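Local coordinates for glycine betaine, L-proline ABC transporter, glycine/betaine/L-proline-binding protein (ProX) (Borrelia burgdorferi, PDB 3TMG) that binds glycine betaine in the cleft between its two lobes and probably delivers it to an ABC transporter for uptake into the cell, at residues A[103-108]-A[169-174]; A[123-128]-A[150-155]; A[137-142]-A[201-206]. All coordinates share one frame; numbering follows the deposited sequence.

Contact 1. Residues A[103-108]-A[169-174]; sequences VVPSYV and SSIKRN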
loop_
_atom_site.group_PDB
_atom_site.type_symbol
_atom_site.label_atom_id
_atom_site.label_comp_id
_atom_site.label_asym_id
_atom_site.label_seq_id
_atom_site.Cartn_x
_atom_site.Cartn_y
_atom_site.Cartn_z
ATOM N N VAL A 103 -0.142 15.137 5.486
ATOM C CA VAL A 103 1.280 15.391 5.555
ATOM C C VAL A 103 1.627 16.727 4.939
ATOM O O VAL A 103 1.108 17.111 3.868
ATOM C CB VAL A 103 2.054 14.260 4.820
ATOM C CG1 VAL A 103 3.522 14.616 4.612
ATOM C CG2 VAL A 103 1.923 12.948 5.603
ATOM N N VAL A 104 2.489 17.460 5.639
ATOM C CA VAL A 104 3.041 18.715 5.139
ATOM C C VAL A 104 4.570 18.670 5.318
ATOM O O VAL A 104 5.052 17.938 6.158
ATOM C CB VAL A 104 2.468 19.930 5.916
ATOM C CG1 VAL A 104 0.938 20.047 5.690
ATOM C CG2 VAL A 104 2.833 19.835 7.402
ATOM N N PRO A 105 5.323 19.488 4.550
ATOM C CA PRO A 105 6.737 19.714 4.820
ATOM C C PRO A 105 6.875 20.224 6.235
ATOM O O PRO A 105 6.014 20.977 6.725
ATOM C CB PRO A 105 7.103 20.826 3.828
ATOM C CG PRO A 105 6.165 20.606 2.689
ATOM C CD PRO A 105 4.869 20.258 3.371
ATOM N N SER A 106 7.945 19.817 6.892
ATOM C CA SER A 106 8.194 20.220 8.270
ATOM C C SER A 106 8.308 21.732 8.458
ATOM O O SER A 106 8.035 22.219 9.546
ATOM C CB SER A 106 9.462 19.556 8.799
ATOM O OG SER A 106 9.219 18.163 8.876
ATOM N N TYR A 107 8.694 22.467 7.417
ATOM C CA TYR A 107 8.749 23.930 7.535
ATOM C C TYR A 107 7.349 24.609 7.610
ATOM O O TYR A 107 7.256 25.790 7.920
ATOM C CB TYR A 107 9.645 24.554 6.459
ATOM C CG TYR A 107 9.244 24.220 5.040
ATOM C CD1 TYR A 107 8.018 24.693 4.500
ATOM C CD2 TYR A 107 10.060 23.416 4.239
ATOM C CE1 TYR A 107 7.642 24.386 3.201
ATOM C CE2 TYR A 107 9.690 23.099 2.941
ATOM C CZ TYR A 107 8.507 23.604 2.433
ATOM O OH TYR A 107 8.158 23.296 1.173
ATOM N N VAL A 108 6.267 23.873 7.370
ATOM C CA VAL A 108 4.919 24.417 7.586
ATOM C C VAL A 108 4.598 24.448 9.100
ATOM O O VAL A 108 4.610 23.413 9.767
ATOM C CB VAL A 108 3.838 23.638 6.801
ATOM C CG1 VAL A 108 2.462 24.227 7.060
ATOM C CG2 VAL A 108 4.154 23.636 5.312
ATOM N N SER A 169 8.490 18.935 -5.803
ATOM C CA SER A 169 8.501 20.276 -6.403
ATOM C C SER A 169 8.272 21.402 -5.419
ATOM O O SER A 169 9.006 22.406 -5.435
ATOM C CB SER A 169 7.437 20.381 -7.507
ATOM O OG SER A 169 7.811 19.614 -8.626
ATOM N N SER A 170 7.228 21.262 -4.609
ATOM C CA SER A 170 6.901 22.227 -3.569
ATOM C C SER A 170 8.028 22.416 -2.576
ATOM O O SER A 170 8.338 23.568 -2.196
ATOM C CB SER A 170 5.641 21.814 -2.835
ATOM O OG SER A 170 4.510 22.076 -3.640
ATOM N N ILE A 171 8.645 21.311 -2.153
ATOM C CA ILE A 171 9.712 21.400 -1.146
ATOM C C ILE A 171 10.945 22.124 -1.704
ATOM O O ILE A 171 11.516 22.969 -1.033
ATOM C CB ILE A 171 10.084 20.035 -0.566
ATOM C CG1 ILE A 171 9.024 19.634 0.465
ATOM C CG2 ILE A 171 11.493 20.039 0.064
ATOM C CD1 ILE A 171 9.143 18.195 0.896
ATOM N N LYS A 172 11.335 21.791 -2.936
ATOM C CA LYS A 172 12.416 22.541 -3.630
ATOM C C LYS A 172 12.110 24.045 -3.746
ATOM O O LYS A 172 13.004 24.877 -3.621
ATOM C CB LYS A 172 12.757 21.864 -4.970
ATOM C CG LYS A 172 13.736 20.693 -4.796
ATOM C CD LYS A 172 13.495 19.512 -5.732
ATOM C CE LYS A 172 14.685 18.554 -5.736
ATOM N NZ LYS A 172 14.315 17.116 -5.932
ATOM N N ARG A 173 10.846 24.398 -3.944
ATOM C CA ARG A 173 10.389 25.796 -3.943
ATOM C C ARG A 173 10.173 26.395 -2.563
ATOM O O ARG A 173 9.834 27.571 -2.451
ATOM C CB ARG A 173 9.045 25.922 -4.679
ATOM C CG ARG A 173 9.176 25.928 -6.174
ATOM C CD ARG A 173 7.848 25.640 -6.859
ATOM N NE ARG A 173 8.082 25.594 -8.299
ATOM C CZ ARG A 173 8.848 24.685 -8.894
ATOM N NH1 ARG A 173 9.427 23.727 -8.181
ATOM N NH2 ARG A 173 9.021 24.721 -10.202
ATOM N N ASN A 174 10.323 25.593 -1.517
ATOM C CA ASN A 174 9.905 25.998 -0.182
ATOM C C ASN A 174 8.427 26.428 -0.052
ATOM O O ASN A 174 8.103 27.236 0.803
ATOM C CB ASN A 174 10.846 27.057 0.401
ATOM C CG ASN A 174 11.282 26.707 1.797
ATOM O OD1 ASN A 174 11.928 25.681 2.008
ATOM N ND2 ASN A 174 10.893 27.519 2.763
#

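Contact 2. Residues A[123-128]-A[150-155]; sequences FKNKMI and SKEYEL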
loop_
_atom_site.group_PDB
_atom_site.type_symbol
_atom_site.label_atom_id
_atom_site.label_comp_id
_atom_site.label_asym_id
_atom_site.label_seq_id
_atom_site.Cartn_x
_atom_site.Cartn_y
_atom_site.Cartn_z
ATOM N N PHE A 123 -2.055 27.137 0.656
ATOM C CA PHE A 123 -1.958 25.860 -0.042
ATOM C C PHE A 123 -2.567 25.897 -1.431
ATOM O O PHE A 123 -2.783 24.850 -2.031
ATOM C CB PHE A 123 -2.643 24.757 0.783
ATOM C CG PHE A 123 -1.989 24.477 2.118
ATOM C CD1 PHE A 123 -0.975 23.514 2.226
ATOM C CD2 PHE A 123 -2.416 25.140 3.277
ATOM C CE1 PHE A 123 -0.383 23.231 3.457
ATOM C CE2 PHE A 123 -1.844 24.843 4.512
ATOM C CZ PHE A 123 -0.820 23.902 4.601
ATOM N N LYS A 124 -2.855 27.101 -1.934
ATOM C CA LYS A 124 -3.655 27.279 -3.153
ATOM C C LYS A 124 -5.000 26.497 -3.109
ATOM O O LYS A 124 -5.472 25.980 -4.123
ATOM C CB LYS A 124 -2.814 26.931 -4.401
ATOM N N ASN A 125 -5.596 26.418 -1.919
ATOM C CA ASN A 125 -6.896 25.752 -1.701
ATOM C C ASN A 125 -7.045 24.329 -2.235
ATOM O O ASN A 125 -8.119 23.938 -2.709
ATOM C CB ASN A 125 -8.036 26.670 -2.200
ATOM C CG ASN A 125 -8.098 27.952 -1.426
ATOM O OD1 ASN A 125 -7.585 28.987 -1.868
ATOM N ND2 ASN A 125 -8.693 27.903 -0.251
ATOM N N LYS A 126 -5.975 23.529 -2.129
ATOM C CA LYS A 126 -5.964 22.184 -2.686
ATOM C C LYS A 126 -5.194 21.252 -1.762
ATOM O O LYS A 126 -4.259 21.678 -1.085
ATOM C CB LYS A 126 -5.293 22.158 -4.070
ATOM C CG LYS A 126 -6.069 22.870 -5.173
ATOM C CD LYS A 126 -5.288 22.810 -6.470
ATOM C CE LYS A 126 -6.090 23.371 -7.617
ATOM N NZ LYS A 126 -5.106 23.512 -8.722
ATOM N N MET A 127 -5.621 19.992 -1.744
ATOM C CA MET A 127 -4.856 18.901 -1.164
ATOM C C MET A 127 -4.575 17.953 -2.324
ATOM O O MET A 127 -5.500 17.453 -2.996
ATOM C CB MET A 127 -5.649 18.202 -0.073
ATOM C CG MET A 127 -4.874 17.077 0.626
ATOM S SD MET A 127 -5.797 16.542 2.076
ATOM C CE MET A 127 -4.556 15.432 2.811
ATOM N N ILE A 128 -3.296 17.762 -2.596
ATOM C CA ILE A 128 -2.853 16.987 -3.743
ATOM C C ILE A 128 -2.862 15.503 -3.377
ATOM O O ILE A 128 -1.976 15.033 -2.671
ATOM C CB ILE A 128 -1.449 17.469 -4.215
ATOM C CG1 ILE A 128 -1.454 18.975 -4.545
ATOM C CG2 ILE A 128 -0.934 16.630 -5.381
ATOM C CD1 ILE A 128 -2.525 19.392 -5.565
ATOM N N SER A 150 -13.664 20.831 3.836
ATOM C CA SER A 150 -13.913 20.427 2.463
ATOM C C SER A 150 -14.306 21.569 1.524
ATOM O O SER A 150 -14.093 21.448 0.322
ATOM C CB SER A 150 -14.981 19.345 2.423
ATOM O OG SER A 150 -16.216 19.952 2.790
ATOM N N LYS A 151 -14.878 22.656 2.047
ATOM C CA LYS A 151 -15.181 23.816 1.216
ATOM C C LYS A 151 -13.936 24.678 0.912
ATOM O O LYS A 151 -13.936 25.424 -0.062
ATOM C CB LYS A 151 -16.306 24.675 1.853
ATOM N N GLU A 152 -12.889 24.558 1.736
ATOM C CA GLU A 152 -11.700 25.416 1.658
ATOM C C GLU A 152 -10.521 24.707 0.977
ATOM O O GLU A 152 -9.632 25.358 0.390
ATOM C CB GLU A 152 -11.297 25.826 3.062
ATOM C CG GLU A 152 -10.235 26.904 3.110
ATOM C CD GLU A 152 -9.797 27.253 4.518
ATOM O OE1 GLU A 152 -10.291 26.641 5.503
ATOM O OE2 GLU A 152 -8.947 28.153 4.632
ATOM N N TYR A 153 -10.510 23.377 1.081
ATOM C CA TYR A 153 -9.495 22.541 0.414
ATOM C C TYR A 153 -10.122 21.602 -0.605
ATOM O O TYR A 153 -10.879 20.712 -0.260
ATOM C CB TYR A 153 -8.684 21.727 1.426
ATOM C CG TYR A 153 -7.857 22.573 2.352
ATOM C CD1 TYR A 153 -8.451 23.244 3.436
ATOM C CD2 TYR A 153 -6.479 22.731 2.146
ATOM C CE1 TYR A 153 -7.693 24.044 4.281
ATOM C CE2 TYR A 153 -5.713 23.529 2.989
ATOM C CZ TYR A 153 -6.313 24.167 4.058
ATOM O OH TYR A 153 -5.559 24.980 4.886
ATOM N N GLU A 154 -9.765 21.760 -1.859
ATOM C CA GLU A 154 -10.230 20.825 -2.865
ATOM C C GLU A 154 -9.280 19.635 -2.894
ATOM O O GLU A 154 -8.076 19.797 -3.071
ATOM C CB GLU A 154 -10.295 21.523 -4.216
ATOM C CG GLU A 154 -10.449 20.608 -5.417
ATOM C CD GLU A 154 -10.097 21.318 -6.746
ATOM O OE1 GLU A 154 -9.796 22.551 -6.758
ATOM O OE2 GLU A 154 -10.099 20.617 -7.784
ATOM N N LEU A 155 -9.818 18.430 -2.708
ATOM C CA LEU A 155 -8.997 17.248 -2.752
ATOM C C LEU A 155 -8.854 16.814 -4.207
ATOM O O LEU A 155 -9.869 16.555 -4.886
ATOM C CB LEU A 155 -9.620 16.126 -1.907
ATOM C CG LEU A 155 -9.001 14.748 -2.059
ATOM C CD1 LEU A 155 -7.528 14.734 -1.597
ATOM C CD2 LEU A 155 -9.814 13.707 -1.293
HETATM O O HOH W 1 -8.971 24.622 -5.390
#

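Contact 3. Residues A[137-142]-A[201-206]; sequences QIVTEQ and LIMGGI. With EDO (1,2-ethanediol), chain F.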
loop_
_atom_site.group_PDB
_atom_site.type_symbol
_atom_site.label_atom_id
_atom_site.label_comp_id
_atom_site.label_asym_id
_atom_site.label_seq_id
_atom_site.Cartn_x
_atom_site.Cartn_y
_atom_site.Cartn_z
ATOM N N GLN A 137 -7.423 7.683 -0.187
ATOM C CA GLN A 137 -8.124 8.825 -0.795
ATOM C C GLN A 137 -9.565 8.994 -0.294
ATOM O O GLN A 137 -10.043 10.121 -0.041
ATOM C CB GLN A 137 -8.135 8.663 -2.315
ATOM C CG GLN A 137 -8.638 9.891 -3.112
ATOM C CD GLN A 137 -7.577 10.963 -3.308
ATOM O OE1 GLN A 137 -6.485 10.894 -2.736
ATOM N NE2 GLN A 137 -7.932 12.011 -4.058
ATOM N N ILE A 138 -10.276 7.877 -0.200
ATOM C CA ILE A 138 -11.614 7.861 0.392
ATOM C C ILE A 138 -11.613 8.438 1.825
ATOM O O ILE A 138 -12.412 9.358 2.167
ATOM C CB ILE A 138 -12.203 6.435 0.383
ATOM C CG1 ILE A 138 -12.387 5.941 -1.084
ATOM C CG2 ILE A 138 -13.529 6.411 1.178
ATOM C CD1 ILE A 138 -13.032 4.559 -1.221
ATOM N N VAL A 139 -10.713 7.930 2.664
ATOM C CA VAL A 139 -10.731 8.337 4.093
ATOM C C VAL A 139 -10.269 9.796 4.234
ATOM O O VAL A 139 -10.758 10.539 5.055
ATOM C CB VAL A 139 -9.866 7.408 4.976
ATOM C CG1 VAL A 139 -9.950 7.879 6.417
ATOM C CG2 VAL A 139 -10.449 5.966 4.895
ATOM N N THR A 140 -9.338 10.198 3.387
ATOM C CA THR A 140 -8.929 11.616 3.353
ATOM C C THR A 140 -10.133 12.553 3.071
ATOM O O THR A 140 -10.309 13.581 3.724
ATOM C CB THR A 140 -7.870 11.832 2.277
ATOM O OG1 THR A 140 -6.663 11.147 2.658
ATOM C CG2 THR A 140 -7.573 13.321 2.144
ATOM N N GLU A 141 -10.939 12.206 2.082
ATOM C CA GLU A 141 -12.140 12.996 1.794
ATOM C C GLU A 141 -13.090 12.988 2.998
ATOM O O GLU A 141 -13.711 14.016 3.330
ATOM C CB GLU A 141 -12.842 12.454 0.550
ATOM C CG GLU A 141 -14.056 13.262 0.148
ATOM C CD GLU A 141 -14.886 12.534 -0.883
ATOM O OE1 GLU A 141 -14.621 11.341 -1.137
ATOM O OE2 GLU A 141 -15.797 13.167 -1.459
ATOM N N GLN A 142 -13.207 11.838 3.673
ATOM C CA GLN A 142 -14.066 11.776 4.863
ATOM C C GLN A 142 -13.508 12.674 5.997
ATOM O O GLN A 142 -14.283 13.358 6.689
ATOM C CB GLN A 142 -14.243 10.314 5.319
ATOM C CG GLN A 142 -15.034 9.485 4.289
ATOM C CD GLN A 142 -15.058 7.983 4.566
ATOM O OE1 GLN A 142 -14.179 7.436 5.213
ATOM N NE2 GLN A 142 -16.079 7.311 4.050
ATOM N N LEU A 201 -8.978 10.791 15.232
ATOM C CA LEU A 201 -8.465 9.534 14.653
ATOM C C LEU A 201 -9.278 9.082 13.433
ATOM O O LEU A 201 -9.488 7.914 13.238
ATOM C CB LEU A 201 -8.425 8.394 15.707
ATOM C CG LEU A 201 -7.230 7.437 15.588
ATOM C CD1 LEU A 201 -5.957 8.191 15.960
ATOM C CD2 LEU A 201 -7.425 6.237 16.511
ATOM N N ILE A 202 -9.758 10.023 12.623
ATOM C CA ILE A 202 -10.483 9.652 11.427
ATOM C C ILE A 202 -9.604 8.804 10.468
ATOM O O ILE A 202 -10.089 7.896 9.796
ATOM C CB ILE A 202 -11.034 10.930 10.734
ATOM C CG1 ILE A 202 -11.805 11.805 11.751
ATOM C CG2 ILE A 202 -11.870 10.568 9.503
ATOM C CD1 ILE A 202 -13.057 11.161 12.385
ATOM N N MET A 203 -8.312 9.106 10.417
ATOM C CA MET A 203 -7.400 8.368 9.557
ATOM C C MET A 203 -6.945 7.030 10.159
ATOM O O MET A 203 -6.212 6.249 9.496
ATOM C CB MET A 203 -6.160 9.205 9.227
ATOM C CG MET A 203 -6.431 10.608 8.655
ATOM S SD MET A 203 -7.260 10.498 7.071
ATOM C CE MET A 203 -6.008 9.781 6.005
ATOM N N GLY A 204 -7.349 6.753 11.398
ATOM C CA GLY A 204 -7.015 5.456 12.021
ATOM C C GLY A 204 -5.756 5.548 12.874
ATOM O O GLY A 204 -5.003 6.518 12.784
ATOM N N GLY A 205 -5.536 4.554 13.733
ATOM C CA GLY A 205 -4.257 4.476 14.479
ATOM C C GLY A 205 -3.246 3.736 13.624
ATOM O O GLY A 205 -3.270 3.829 12.387
ATOM N N ILE A 206 -2.330 3.019 14.276
ATOM C CA ILE A 206 -1.276 2.293 13.570
ATOM C C ILE A 206 -1.946 0.978 13.151
ATOM O O ILE A 206 -2.510 0.291 14.001
ATOM C CB ILE A 206 -0.061 2.119 14.524
ATOM C CG1 ILE A 206 0.380 3.496 15.011
ATOM C CG2 ILE A 206 1.053 1.284 13.895
ATOM C CD1 ILE A 206 1.086 3.479 16.343
HETATM C C1 EDO F . -1.316 -3.286 14.100
HETATM O O1 EDO F . -2.525 -2.534 14.324
HETATM C C2 EDO F . -0.514 -3.056 15.371
HETATM O O2 EDO F . 0.306 -1.885 15.199
#

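Contact 1. Residues A[103-108]-A[169-174]
Tyr107 reaches across to the C-terminal end of helix 160-172 and meets Ile171 and Asn174 with its ring and hydroxyl. Asn174 lies over one face of the ring, its OD1 3.5 Å from Tyr107 CE2, and the amide and ring planes are inclined by 30° as the two side chains run antiparallel past one another. The opposite face of the ring is taken by Pro105 of its own segment, whose CB sits 3.4 Å above the plane toward the rim. A chi1 of 57°, which sets CG in the position flanked by N and C, lets Tyr107 carry its OH to within 3.4 Å of Ile171 CA, beside the helix backbone. No hydrogen bond joins the two segments; the hydroxyl pairs instead with Glu175 O, just beyond Asn174. Beside the ring, Pro105 CG packs on Ile171 CG1 at 3.8 Å, and Ile171 also touches Ile193 of strand 193-195. The backbone sets both partners: a type I turn from Pro105 to Val108, closed by Val108 N to Pro105 O at 3.0 Å, presents Tyr107, while positive phi at Asn174 ends the helix. The contact thus joins a strand-ending beta turn to a Schellman motif.

Contact 2. Residues A[123-128]-A[150-155]
Strands 126-128 and 154-156 run parallel as the two strands of a beta-alpha-beta unit whose crossover is helix 135-146, and Lys126 pairs with Glu154 and Met127 with Leu155. Glu154 uses both its backbone groups: its N donates almost straight to Asn125 O (2.9 Å, 176°), and its O accepts from Met127 N at 2.8 Å. Ahead of the paired strands, the Asn125 side chain adds a third bond, ND2 to Glu152 O at 2.8 Å, lying in the plane of the carbonyl and of the amide alike. A water donates to both Asn125 O and Glu154 OE1, so Asn125 O is gripped by a backbone N-H and a water.

On the face of Lys126 and Glu154, the two stretched side chains extend together in one direction, but Lys126 NZ remains 5.2 Å from Glu154 OE1, too far for a salt bridge. The other face carries Met127 and Leu155, also alongside each other, with Met127 CG and Leu155 CD1 4.2 Å apart. Met127 continues onto Phe102, and Leu155 onto the helix at Leu144.

Near the start of the pairing, Phe123 CD2 comes to 3.7 Å from Tyr153 CE2 at the edge of the tyrosine ring; the planes are 58° apart, an oblique pair. Tyr153 OH is hydrogen-bonded to Leu116 O, and the Glu152 carboxylate receives the backbone N-H groups of Gly118 and Gly120, which ties the loop before Phe123 to the residues leading into strand 154-156. Two adjacent parallel strands joined through a helix that packs on the Met127 and Leu155 face form a beta-alpha-beta crossover, here in one lobe of a periplasmic-binding-protein fold.

Contact 3. Residues A[137-142]-A[201-206]
Thr140 OG1, hydrogen-bonded to Thr136 O one turn earlier in helix 135-146, is met by Met203 CE at 3.7 Å, so the methionine methyl lies against a polar atom that already has its partner. Met203 is bent at both chi2 (-64°) and chi3 (-68°), a fold that carries CE over to the threonine. Its sulfur packs on Val139, Met203 SD lying 3.8 Å from Val139 CG1 as the two side chains pass head to tail. The same valine methyl, anti to the backbone N (chi1 -179°), also approaches Ile202 O at 3.4 Å. At the side, Ile202 CG2 lies 4.4 Å from Gln142 C, and its side chain continues onto Ala143 and Tyr146.

A type I turn from Leu201 to Gly204 shapes the loop. The carboxylate of Asp198 accepts from the N of both Ile202 and Met203, while Met203 O receives Gln100 NE2. With no hydrogen bond between the segments, the interface itself is van der Waals packing, partly carbon against oxygen, set against the helix that bears Thr136, a glycine betaine-binding residue; Ile202 N, Met203 N and Met203 O find their partners in Asp198 and Gln100, outside the interface, which fix the loop's backbone.

From the N terminus, the chain leaves strand 88-105 through 103-108 and enters strand 126-128. Helix 135-146 follows, and strand 154-156 returns beside 126-128: contact 2 closes this short loop, pairing the strands of the beta-alpha-beta unit. Contact 1 closes a longer loop around it, joining the turn after strand 88-105 to the end of helix 160-172. Contact 3 crosses both, tying the unit's helix to the loop before strand 207-214. Contacts 1 and 2 meet where Val104 and Val108 pack on Phe123; contacts 2 and 3 where Met127 touches Thr140 and Leu155 touches Gln137, Thr140 and Glu141. Contacts 1 and 3 stay apart, nearest atoms about 8 Å.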